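Local coordinates for nucleoside-diphosphate sugar epimerase (SulA family) (Corynebacterium glutamicum, PDB 3OH8), which is probably a nucleotide-sugar epimerase of the SulA family, built around a Rossmann-type domain of the NAD-dependent epimerase/dehydratase kind, at residues 123-128 and 438-444; 221-225 and 277-281; 245-249 and 296-300; 335-340 and 364-370. One frame throughout, in Å; residues are numbered along the deposited sequence.

In the fold
Contacts 2, 3 and 4 belong to the Rossmann-type part of the chain, whereas contact 1 joins helix 119-139, which follows the seven-stranded antiparallel sheet, to the end of helix 432-440 in the C-terminal region. In contact 3 strands 248-254 and 298-308 lie parallel in the mixed sheet; strand 336-341 of contact 4 is the next neighbour of 298-308. Contact 2 pairs two helices, its centre about 26 Å from that of contact 3. Along the chain contacts 2 and 3 alternate, contact 4 follows, and all three are nested inside the loop closed by contact 1. The centres of contacts 1 and 4 are about 21 Å apart; contact 4 packs against helix 432-440 through I432, so this helix links the Rossmann-type sheet to the N-terminal part.

Contact 1. Residues 123-128 and 438-444; sequences AYRQTQ and HELGYEQ
H438 meets helix 119-139 through NE2, while its other nitrogen is held by E443 of its own segment. H438 NE2 donates to Q128 OE1 at 2.7 Å; the amide oxygen sits in the imidazole plane, and the amide and ring planes are only 15° apart. H438 ND1 donates to E443 OE1 at 2.6 Å, on the syn side but 30° out of the carboxylate plane. Two acceptors in the ring plane fix the rotation of the imidazole, and two donating nitrogens would suit its protonated form. Y124 covers one face: its CE1 lies 3.3 Å from H438 NE2, but the rings are slid apart, with centroids 4.7 Å distant. T127 OG1 approaches the edge, 3.1 Å from H438 CE1. Its chi1 of 55° turns this hydroxyl to A123 O of its own helix, with E443 OE1 across the contact a rival for the same proton. A123 CB packs tightly too, 3.3 Å from E443 O, and a bound water bridges Y124 OH and E439 OE2. D343 extends the polar network through Q128 NE2, and Y429 also stacks on H438.

Toward exposed Q444 the contact is looser: this side chain turns away and comes no nearer than 5.6 Å to helix 119-139. The core is a His-carboxylate hydrogen bond, set where the long helix of an N-terminal part resembling the helix-grip fold meets the C-terminal region.

Contact 2. Residues 221-225 and 277-281; sequences HKEAI and FLAEV
The F277 ring has K222 at its edge, where K222 CG lies near the ring plane and 3.4 Å from F277 CZ. One face is covered from within its own helix by V281, whose CG2 sits 3.5 Å above the plane and toward the rim. I225 approaches obliquely, with CD1 4.2 Å from F277 CE2. The second flat group, the carboxylate of E280, is met from above its plane: K222 NZ stands 68° out of it, 3.1 Å from E280 OE2, in a hydrogen-bonded salt bridge.

F277 reaches across because its CG is anti to the backbone N (chi1 -174°), which lays the ring out toward helix 222-242. Alongside, I225 CG2 packs on V281 CG1 at 3.6 Å, the two side chains crossing at about a right angle. F277, E280 and V281 follow a helical spacing of three and four residues and so share one flank, matched by K222 and I225 one turn apart. The two helices belong to successive beta-alpha-beta crossovers of the Rossmann-type sheet: helix 222-242 precedes strand 248-254, and helix 277-287 lies between that strand and 298-308. Both take part here through their first turns, and D276 accepts a hydrogen bond from A279 N at the start of the second. K222 CB and CG lie at the phenyl edge, and bends at chi2 and chi4 (64°) bring the ammonium back to E280; this lysine is exposed, and water would probably screen its salt bridge.

Contact 3. Residues 245-249 and 296-300; sequences QCTTM and GKRVA
K297 NZ is gripped by three backbone carbonyls. Across the contact K297 NZ donates to C246 O at 2.7 Å, tilted 19° from the carbonyl plane, and it also donates to V240 O in the last turn of helix 222-242 and S243 O just after it. The chain curls to get there: bends at chi2 and at chi4 (-63°) fold it over the carbonyl, and K297 CG passes 3.4 Å from C246 O.

Beyond this point the backbones pair in parallel. R298 N donates to T247 O at 3.0 Å, R298 O accepts from M249 N at 2.8 Å, and A300 N donates to M249 O at 3.1 Å. R298 thus binds the residues either side of T248, as parallel register requires. CA-H contacts supplement the pairing, with V299 CA 3.3 Å from M249 O.

On one face of the sheet T248 and R298 lie side by side, pointing the same way. T248 CG2 covers one face of the guanidinium toward its rim, 3.5 Å from R298 NH2. R298 NH1 donates to A352 O in the last turn of helix 342-354 and to I358 O in the loop before strand 360-364. The other face carries V299 and M249, a selenomethionine; their nearest side-chain atoms, M249 CB and V299 CG2, are 4.4 Å apart. Thus two cationic groups next to this strand pair each meet carbonyls at a helix C-terminus, where the negative end of the helix dipole would probably stabilise their positive charges.

Contact 4. Residues 335-340 and 364-370; sequences SWFSWI and AVAPNPV
Residues F337 and V370 form an antiparallel hydrogen-bonded pair, in which F337 N donates to V370 O at 2.7 Å with an angle of 168° at the hydrogen, whereas the return bond from V370 N to F337 O is weak at 3.3 Å. Farther on, A366 N donates to W339 O at 2.9 Å, and between these tie points residues 367-369 loop away from the strand.

W339 closes over that loop. Its CG lies between the backbone N and the carbonyl carbon (chi1 65°), which swings the indole across toward A366. The methyl of A366 makes a CH-pi contact, with CB 3.4 Å from the centroid of the six-membered ring of W339 and only 15° off its normal. At the ring edge W339 NE1 donates to N368 O at 2.8 Å, approaching from above the carbonyl plane rather than within it. A face contact and an edge bond together fix the indole, and a water accepts from W339 N while donating to A366 O.

W336 presents its edge to the other end of the loop: W336 CZ3 is 3.5 Å from P369 O, and its NE1 is hydrogen-bonded to D264 OD1. I340 CD1 presses on the backbone of A364, 3.6 Å from its carbonyl carbon. Helix 432-440 packs on F337, W339 and V370 through I432. Strand 336-341 runs parallel to 298-308, which also pairs with 360-364. The contact therefore lies where the parallel Rossmann-type sheet passes into a short antiparallel extension formed with strand 370-371.

Contact 1. Residues 123-128 and 438-444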
# COMPACT_ATOMS: atom_id res chain seq x y z
N ALA A 123 10.94 -11.85 0.44
CA ALA A 123 9.61 -12.42 0.37
C ALA A 123 8.60 -11.28 0.13
O ALA A 123 7.64 -11.44 -0.63
CB ALA A 123 9.27 -13.19 1.65
N TYR A 124 8.83 -10.14 0.78
CA TYR A 124 7.97 -8.97 0.60
C TYR A 124 8.06 -8.40 -0.82
O TYR A 124 7.03 -8.16 -1.47
CB TYR A 124 8.30 -7.85 1.61
CG TYR A 124 7.41 -6.64 1.42
CD1 TYR A 124 6.14 -6.59 1.99
CD2 TYR A 124 7.82 -5.57 0.63
CE1 TYR A 124 5.30 -5.50 1.81
CE2 TYR A 124 6.98 -4.46 0.44
CZ TYR A 124 5.73 -4.44 1.03
OH TYR A 124 4.90 -3.35 0.85
N ARG A 125 9.28 -8.18 -1.29
CA ARG A 125 9.50 -7.69 -2.64
C ARG A 125 8.79 -8.57 -3.68
O ARG A 125 8.15 -8.05 -4.59
CB ARG A 125 11.00 -7.59 -2.97
CG ARG A 125 11.80 -6.59 -2.16
CD ARG A 125 13.27 -6.54 -2.65
NE ARG A 125 13.34 -6.38 -4.10
CZ ARG A 125 13.42 -5.20 -4.73
NH1 ARG A 125 13.48 -4.07 -4.02
NH2 ARG A 125 13.43 -5.15 -6.05
N GLN A 126 8.92 -9.89 -3.53
CA GLN A 126 8.28 -10.84 -4.46
C GLN A 126 6.74 -10.82 -4.40
O GLN A 126 6.06 -10.70 -5.43
CB GLN A 126 8.79 -12.27 -4.21
CG GLN A 126 10.30 -12.43 -4.35
CD GLN A 126 10.81 -13.81 -3.92
OE1 GLN A 126 11.91 -14.21 -4.29
NE2 GLN A 126 10.01 -14.53 -3.14
N THR A 127 6.19 -10.96 -3.20
CA THR A 127 4.72 -10.96 -3.06
C THR A 127 4.14 -9.61 -3.49
O THR A 127 3.12 -9.56 -4.17
CB THR A 127 4.25 -11.34 -1.63
OG1 THR A 127 4.85 -10.46 -0.67
CG2 THR A 127 4.65 -12.77 -1.30
N GLN A 128 4.78 -8.53 -3.09
CA GLN A 128 4.24 -7.20 -3.38
C GLN A 128 4.22 -6.94 -4.87
O GLN A 128 3.25 -6.41 -5.41
CB GLN A 128 5.05 -6.11 -2.66
CG GLN A 128 4.41 -4.72 -2.76
CD GLN A 128 3.20 -4.58 -1.84
OE1 GLN A 128 2.97 -5.40 -0.95
NE2 GLN A 128 2.44 -3.52 -2.03
N HIS A 438 2.47 -10.58 5.89
CA HIS A 438 2.95 -9.71 4.81
C HIS A 438 3.54 -8.43 5.38
O HIS A 438 4.64 -8.02 5.01
CB HIS A 438 1.80 -9.42 3.83
CG HIS A 438 2.22 -8.61 2.63
ND1 HIS A 438 3.10 -9.07 1.69
CD2 HIS A 438 1.83 -7.37 2.22
CE1 HIS A 438 3.27 -8.16 0.75
NE2 HIS A 438 2.51 -7.12 1.05
N GLU A 439 2.80 -7.79 6.28
CA GLU A 439 3.20 -6.48 6.78
C GLU A 439 4.37 -6.47 7.78
O GLU A 439 5.14 -5.51 7.83
CB GLU A 439 1.98 -5.75 7.35
CG GLU A 439 1.02 -5.33 6.27
CD GLU A 439 1.65 -4.36 5.29
OE1 GLU A 439 2.48 -3.52 5.71
OE2 GLU A 439 1.32 -4.45 4.09
N LEU A 440 4.51 -7.55 8.54
CA LEU A 440 5.55 -7.63 9.56
C LEU A 440 6.74 -8.49 9.12
O LEU A 440 7.70 -8.66 9.87
CB LEU A 440 4.98 -8.14 10.88
CG LEU A 440 3.89 -7.26 11.51
CD1 LEU A 440 3.40 -7.85 12.84
CD2 LEU A 440 4.40 -5.84 11.70
N GLY A 441 6.66 -9.03 7.90
CA GLY A 441 7.80 -9.69 7.28
C GLY A 441 8.04 -11.13 7.67
O GLY A 441 9.17 -11.53 7.92
N TYR A 442 6.98 -11.93 7.69
CA TYR A 442 7.09 -13.33 8.05
C TYR A 442 6.83 -14.22 6.84
O TYR A 442 6.59 -15.41 7.00
CB TYR A 442 6.06 -13.70 9.12
CG TYR A 442 6.04 -12.80 10.34
CD1 TYR A 442 7.20 -12.20 10.81
CD2 TYR A 442 4.85 -12.57 11.02
CE1 TYR A 442 7.17 -11.39 11.94
CE2 TYR A 442 4.81 -11.76 12.14
CZ TYR A 442 5.97 -11.17 12.59
OH TYR A 442 5.91 -10.36 13.71
N GLU A 443 6.86 -13.65 5.64
CA GLU A 443 6.57 -14.46 4.45
C GLU A 443 7.81 -15.23 3.98
O GLU A 443 8.92 -14.93 4.39
CB GLU A 443 5.93 -13.61 3.35
CG GLU A 443 4.48 -13.22 3.67
CD GLU A 443 3.82 -12.34 2.61
OE1 GLU A 443 4.42 -11.30 2.24
OE2 GLU A 443 2.70 -12.67 2.17
N GLN A 444 7.58 -16.25 3.16
CA GLN A 444 8.65 -17.12 2.68
C GLN A 444 9.02 -16.75 1.26
O GLN A 444 8.17 -16.31 0.49
CB GLN A 444 8.18 -18.58 2.65
CG GLN A 444 7.68 -19.15 3.95
CD GLN A 444 6.82 -20.40 3.73
OE1 GLN A 444 6.63 -20.85 2.59
NE2 GLN A 444 6.30 -20.96 4.81
O HOH W 1 2.42 -3.36 1.89

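Contact 2. Residues 221-225 and 277-281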
# COMPACT_ATOMS: atom_id res chain seq x y z
N HIS A 221 -14.91 17.64 21.15
CA HIS A 221 -14.06 17.81 19.97
C HIS A 221 -14.80 18.39 18.77
O HIS A 221 -14.22 18.52 17.69
CB HIS A 221 -13.47 16.45 19.56
CG HIS A 221 -12.30 16.02 20.38
ND1 HIS A 221 -12.42 15.50 21.65
CD2 HIS A 221 -10.97 16.02 20.10
CE1 HIS A 221 -11.22 15.21 22.12
NE2 HIS A 221 -10.33 15.51 21.20
N LYS A 222 -16.08 18.71 18.94
CA LYS A 222 -16.94 19.04 17.80
C LYS A 222 -16.38 20.11 16.86
O LYS A 222 -16.23 19.88 15.67
CB LYS A 222 -18.36 19.42 18.26
CG LYS A 222 -19.44 18.97 17.28
CD LYS A 222 -20.61 19.94 17.23
CE LYS A 222 -21.67 19.46 16.23
NZ LYS A 222 -22.30 18.16 16.64
N GLU A 223 -16.09 21.28 17.40
CA GLU A 223 -15.61 22.38 16.57
C GLU A 223 -14.29 22.02 15.87
O GLU A 223 -14.15 22.20 14.66
CB GLU A 223 -15.48 23.67 17.40
CG GLU A 223 -15.18 24.93 16.59
CD GLU A 223 -16.11 25.13 15.39
OE1 GLU A 223 -17.22 24.54 15.37
OE2 GLU A 223 -15.72 25.87 14.47
N ALA A 224 -13.34 21.49 16.62
CA ALA A 224 -12.07 21.06 16.04
C ALA A 224 -12.26 20.14 14.84
O ALA A 224 -11.52 20.24 13.86
CB ALA A 224 -11.21 20.37 17.10
N ILE A 225 -13.23 19.24 14.92
CA ILE A 225 -13.47 18.28 13.85
C ILE A 225 -14.20 18.93 12.68
O ILE A 225 -13.99 18.60 11.52
CB ILE A 225 -14.27 17.07 14.35
CG1 ILE A 225 -13.38 16.17 15.21
CG2 ILE A 225 -14.86 16.28 13.18
CD1 ILE A 225 -14.14 15.24 16.13
N PHE A 277 -21.52 9.96 19.02
CA PHE A 277 -20.94 11.16 18.43
C PHE A 277 -20.06 10.80 17.23
O PHE A 277 -20.02 11.54 16.24
CB PHE A 277 -20.13 11.95 19.45
CG PHE A 277 -19.61 13.26 18.92
CD1 PHE A 277 -20.49 14.30 18.64
CD2 PHE A 277 -18.26 13.46 18.71
CE1 PHE A 277 -20.04 15.51 18.15
CE2 PHE A 277 -17.79 14.67 18.23
CZ PHE A 277 -18.68 15.70 17.95
N LEU A 278 -19.37 9.68 17.33
CA LEU A 278 -18.54 9.21 16.22
C LEU A 278 -19.39 9.08 14.96
O LEU A 278 -19.01 9.57 13.88
CB LEU A 278 -17.91 7.86 16.58
CG LEU A 278 -17.22 7.11 15.44
CD1 LEU A 278 -16.07 7.93 14.89
CD2 LEU A 278 -16.74 5.74 15.92
N ALA A 279 -20.53 8.42 15.09
CA ALA A 279 -21.45 8.26 13.96
C ALA A 279 -21.89 9.61 13.40
O ALA A 279 -22.02 9.78 12.18
CB ALA A 279 -22.67 7.43 14.36
N GLU A 280 -22.13 10.57 14.29
CA GLU A 280 -22.61 11.87 13.86
C GLU A 280 -21.53 12.57 13.05
O GLU A 280 -21.81 13.12 11.99
CB GLU A 280 -23.01 12.74 15.05
CG GLU A 280 -23.36 14.17 14.67
CD GLU A 280 -23.97 14.95 15.83
OE1 GLU A 280 -24.05 14.40 16.95
OE2 GLU A 280 -24.38 16.11 15.61
N VAL A 281 -20.31 12.54 13.56
CA VAL A 281 -19.17 13.12 12.86
C VAL A 281 -19.06 12.55 11.45
O VAL A 281 -18.95 13.30 10.48
CB VAL A 281 -17.85 12.88 13.61
CG1 VAL A 281 -16.66 13.18 12.70
CG2 VAL A 281 -17.80 13.73 14.88

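Contact 3. Residues 245-249 and 296-300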
# COMPACT_ATOMS: atom_id res chain seq x y z
N GLN A 245 -13.68 19.27 -15.76
CA GLN A 245 -12.87 18.07 -15.95
C GLN A 245 -12.99 17.09 -14.78
O GLN A 245 -12.89 15.88 -14.97
CB GLN A 245 -11.40 18.42 -16.20
CG GLN A 245 -10.51 17.20 -16.53
CD GLN A 245 -9.07 17.58 -16.81
OE1 GLN A 245 -8.73 18.77 -16.87
NE2 GLN A 245 -8.20 16.58 -16.98
N CYS A 246 -13.21 17.59 -13.57
CA CYS A 246 -13.26 16.69 -12.42
C CYS A 246 -14.61 15.98 -12.33
O CYS A 246 -15.65 16.57 -11.98
CB CYS A 246 -12.89 17.38 -11.11
SG CYS A 246 -12.41 16.22 -9.76
N THR A 247 -14.56 14.69 -12.63
CA THR A 247 -15.72 13.85 -12.81
C THR A 247 -16.11 13.16 -11.52
O THR A 247 -17.22 12.66 -11.38
CB THR A 247 -15.32 12.76 -13.83
OG1 THR A 247 -15.50 13.26 -15.16
CG2 THR A 247 -16.12 11.50 -13.65
N THR A 248 -15.18 13.12 -10.58
CA THR A 248 -15.28 12.15 -9.49
C THR A 248 -14.64 12.64 -8.20
O THR A 248 -13.55 13.19 -8.23
CB THR A 248 -14.59 10.84 -9.91
OG1 THR A 248 -15.19 10.36 -11.13
CG2 THR A 248 -14.73 9.78 -8.84
N MSE A 249 -15.33 12.41 -7.08
CA MSE A 249 -14.76 12.67 -5.76
C MSE A 249 -14.79 11.39 -4.94
O MSE A 249 -15.87 10.87 -4.62
CB MSE A 249 -15.49 13.81 -5.02
CG MSE A 249 -14.86 14.21 -3.69
SE MSE A 249 -15.64 15.61 -2.84
CE MSE A 249 -14.56 15.80 -1.44
N GLY A 296 -23.96 16.45 -10.02
CA GLY A 296 -23.95 15.30 -10.91
C GLY A 296 -22.64 14.53 -11.00
O GLY A 296 -22.50 13.64 -11.85
N LYS A 297 -21.67 14.86 -10.15
CA LYS A 297 -20.38 14.14 -10.17
C LYS A 297 -20.49 12.82 -9.42
O LYS A 297 -21.35 12.66 -8.55
CB LYS A 297 -19.25 14.98 -9.58
CG LYS A 297 -18.63 15.95 -10.58
CD LYS A 297 -19.42 17.24 -10.67
CE LYS A 297 -19.13 17.97 -11.97
NZ LYS A 297 -17.72 18.37 -12.08
N ARG A 298 -19.60 11.88 -9.73
CA ARG A 298 -19.60 10.61 -9.02
C ARG A 298 -18.92 10.76 -7.66
O ARG A 298 -17.79 11.25 -7.58
CB ARG A 298 -18.92 9.52 -9.86
CG ARG A 298 -19.01 8.12 -9.24
CD ARG A 298 -18.61 7.02 -10.23
NE ARG A 298 -17.25 7.19 -10.76
CZ ARG A 298 -16.15 6.71 -10.19
NH1 ARG A 298 -16.22 6.03 -9.04
NH2 ARG A 298 -14.97 6.91 -10.76
N VAL A 299 -19.60 10.36 -6.59
CA VAL A 299 -19.03 10.43 -5.25
C VAL A 299 -19.09 9.07 -4.57
O VAL A 299 -20.12 8.39 -4.62
CB VAL A 299 -19.79 11.46 -4.36
CG1 VAL A 299 -19.17 11.55 -2.97
CG2 VAL A 299 -19.82 12.82 -5.03
N ALA A 300 -17.98 8.65 -3.96
CA ALA A 300 -17.99 7.48 -3.08
C ALA A 300 -17.33 7.81 -1.75
O ALA A 300 -16.46 8.67 -1.67
CB ALA A 300 -17.28 6.31 -3.73

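Contact 4. Residues 335-340 and 364-370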
# COMPACT_ATOMS: atom_id res chain seq x y z
N SER A 335 -15.26 -8.23 21.38
CA SER A 335 -15.29 -7.03 20.55
C SER A 335 -14.82 -7.33 19.13
O SER A 335 -13.77 -7.95 18.95
CB SER A 335 -14.42 -5.93 21.15
OG SER A 335 -15.09 -5.31 22.23
N TRP A 336 -15.58 -6.89 18.14
CA TRP A 336 -15.25 -7.17 16.74
C TRP A 336 -14.28 -6.13 16.19
O TRP A 336 -14.55 -4.93 16.22
CB TRP A 336 -16.51 -7.22 15.87
CG TRP A 336 -17.37 -8.44 16.06
CD1 TRP A 336 -18.53 -8.52 16.79
CD2 TRP A 336 -17.15 -9.75 15.52
NE1 TRP A 336 -19.04 -9.79 16.72
CE2 TRP A 336 -18.21 -10.57 15.96
CE3 TRP A 336 -16.15 -10.31 14.72
CZ2 TRP A 336 -18.31 -11.91 15.62
CZ3 TRP A 336 -16.25 -11.65 14.38
CH2 TRP A 336 -17.32 -12.44 14.82
N PHE A 337 -13.15 -6.61 15.70
CA PHE A 337 -12.09 -5.76 15.18
C PHE A 337 -12.25 -5.69 13.66
O PHE A 337 -12.08 -6.68 12.96
CB PHE A 337 -10.73 -6.36 15.56
CG PHE A 337 -9.55 -5.53 15.12
CD1 PHE A 337 -9.44 -4.21 15.49
CD2 PHE A 337 -8.54 -6.10 14.35
CE1 PHE A 337 -8.35 -3.45 15.09
CE2 PHE A 337 -7.45 -5.35 13.94
CZ PHE A 337 -7.36 -4.02 14.32
N SER A 338 -12.62 -4.51 13.17
CA SER A 338 -12.87 -4.29 11.75
C SER A 338 -11.58 -3.76 11.09
O SER A 338 -11.20 -2.59 11.27
CB SER A 338 -14.03 -3.30 11.60
OG SER A 338 -14.20 -2.88 10.26
N TRP A 339 -10.91 -4.63 10.34
CA TRP A 339 -9.55 -4.38 9.87
C TRP A 339 -9.46 -4.52 8.36
O TRP A 339 -10.30 -5.18 7.75
CB TRP A 339 -8.58 -5.39 10.49
CG TRP A 339 -8.86 -6.78 10.02
CD1 TRP A 339 -9.76 -7.65 10.55
CD2 TRP A 339 -8.25 -7.46 8.91
NE1 TRP A 339 -9.76 -8.83 9.84
CE2 TRP A 339 -8.84 -8.74 8.83
CE3 TRP A 339 -7.28 -7.11 7.97
CZ2 TRP A 339 -8.48 -9.68 7.85
CZ3 TRP A 339 -6.91 -8.04 6.99
CH2 TRP A 339 -7.51 -9.31 6.94
N ILE A 340 -8.44 -3.92 7.77
CA ILE A 340 -8.12 -4.16 6.36
C ILE A 340 -6.60 -4.03 6.15
O ILE A 340 -5.95 -3.18 6.76
CB ILE A 340 -8.90 -3.19 5.43
CG1 ILE A 340 -8.63 -3.54 3.96
CG2 ILE A 340 -8.54 -1.72 5.76
CD1 ILE A 340 -9.55 -2.84 2.96
N ALA A 364 -14.64 -0.40 3.27
CA ALA A 364 -13.30 -0.87 2.91
C ALA A 364 -12.74 -1.63 4.10
O ALA A 364 -12.02 -1.08 4.92
CB ALA A 364 -12.39 0.28 2.53
N VAL A 365 -13.14 -2.90 4.19
CA VAL A 365 -12.76 -3.77 5.28
C VAL A 365 -12.53 -5.14 4.66
O VAL A 365 -13.13 -5.47 3.65
CB VAL A 365 -13.90 -3.90 6.34
CG1 VAL A 365 -14.26 -2.51 6.91
CG2 VAL A 365 -15.13 -4.58 5.72
N ALA A 366 -11.65 -5.93 5.25
CA ALA A 366 -11.48 -7.31 4.80
C ALA A 366 -12.78 -8.07 5.04
O ALA A 366 -13.54 -7.72 5.93
CB ALA A 366 -10.30 -7.97 5.53
N PRO A 367 -13.03 -9.11 4.23
CA PRO A 367 -14.22 -9.96 4.36
C PRO A 367 -14.37 -10.57 5.76
O PRO A 367 -15.49 -10.91 6.13
CB PRO A 367 -13.97 -11.09 3.35
CG PRO A 367 -13.02 -10.52 2.35
CD PRO A 367 -12.20 -9.47 3.06
N ASN A 368 -13.28 -10.69 6.51
CA ASN A 368 -13.29 -11.43 7.78
C ASN A 368 -12.88 -10.65 9.02
O ASN A 368 -11.73 -10.74 9.46
CB ASN A 368 -12.41 -12.69 7.66
CG ASN A 368 -12.94 -13.68 6.65
OD1 ASN A 368 -14.07 -14.16 6.76
ND2 ASN A 368 -12.13 -13.98 5.65
N PRO A 369 -13.81 -9.88 9.61
CA PRO A 369 -13.49 -9.24 10.90
C PRO A 369 -13.24 -10.31 11.98
O PRO A 369 -13.78 -11.41 11.85
CB PRO A 369 -14.73 -8.40 11.20
CG PRO A 369 -15.84 -9.03 10.39
CD PRO A 369 -15.19 -9.60 9.17
N VAL A 370 -12.44 -10.01 12.99
CA VAL A 370 -12.11 -11.00 14.02
C VAL A 370 -12.39 -10.46 15.41
O VAL A 370 -12.44 -9.24 15.61
CB VAL A 370 -10.63 -11.44 13.95
CG1 VAL A 370 -10.31 -12.07 12.58
CG2 VAL A 370 -9.72 -10.27 14.22
O HOH W 2 -12.48 -6.83 8.63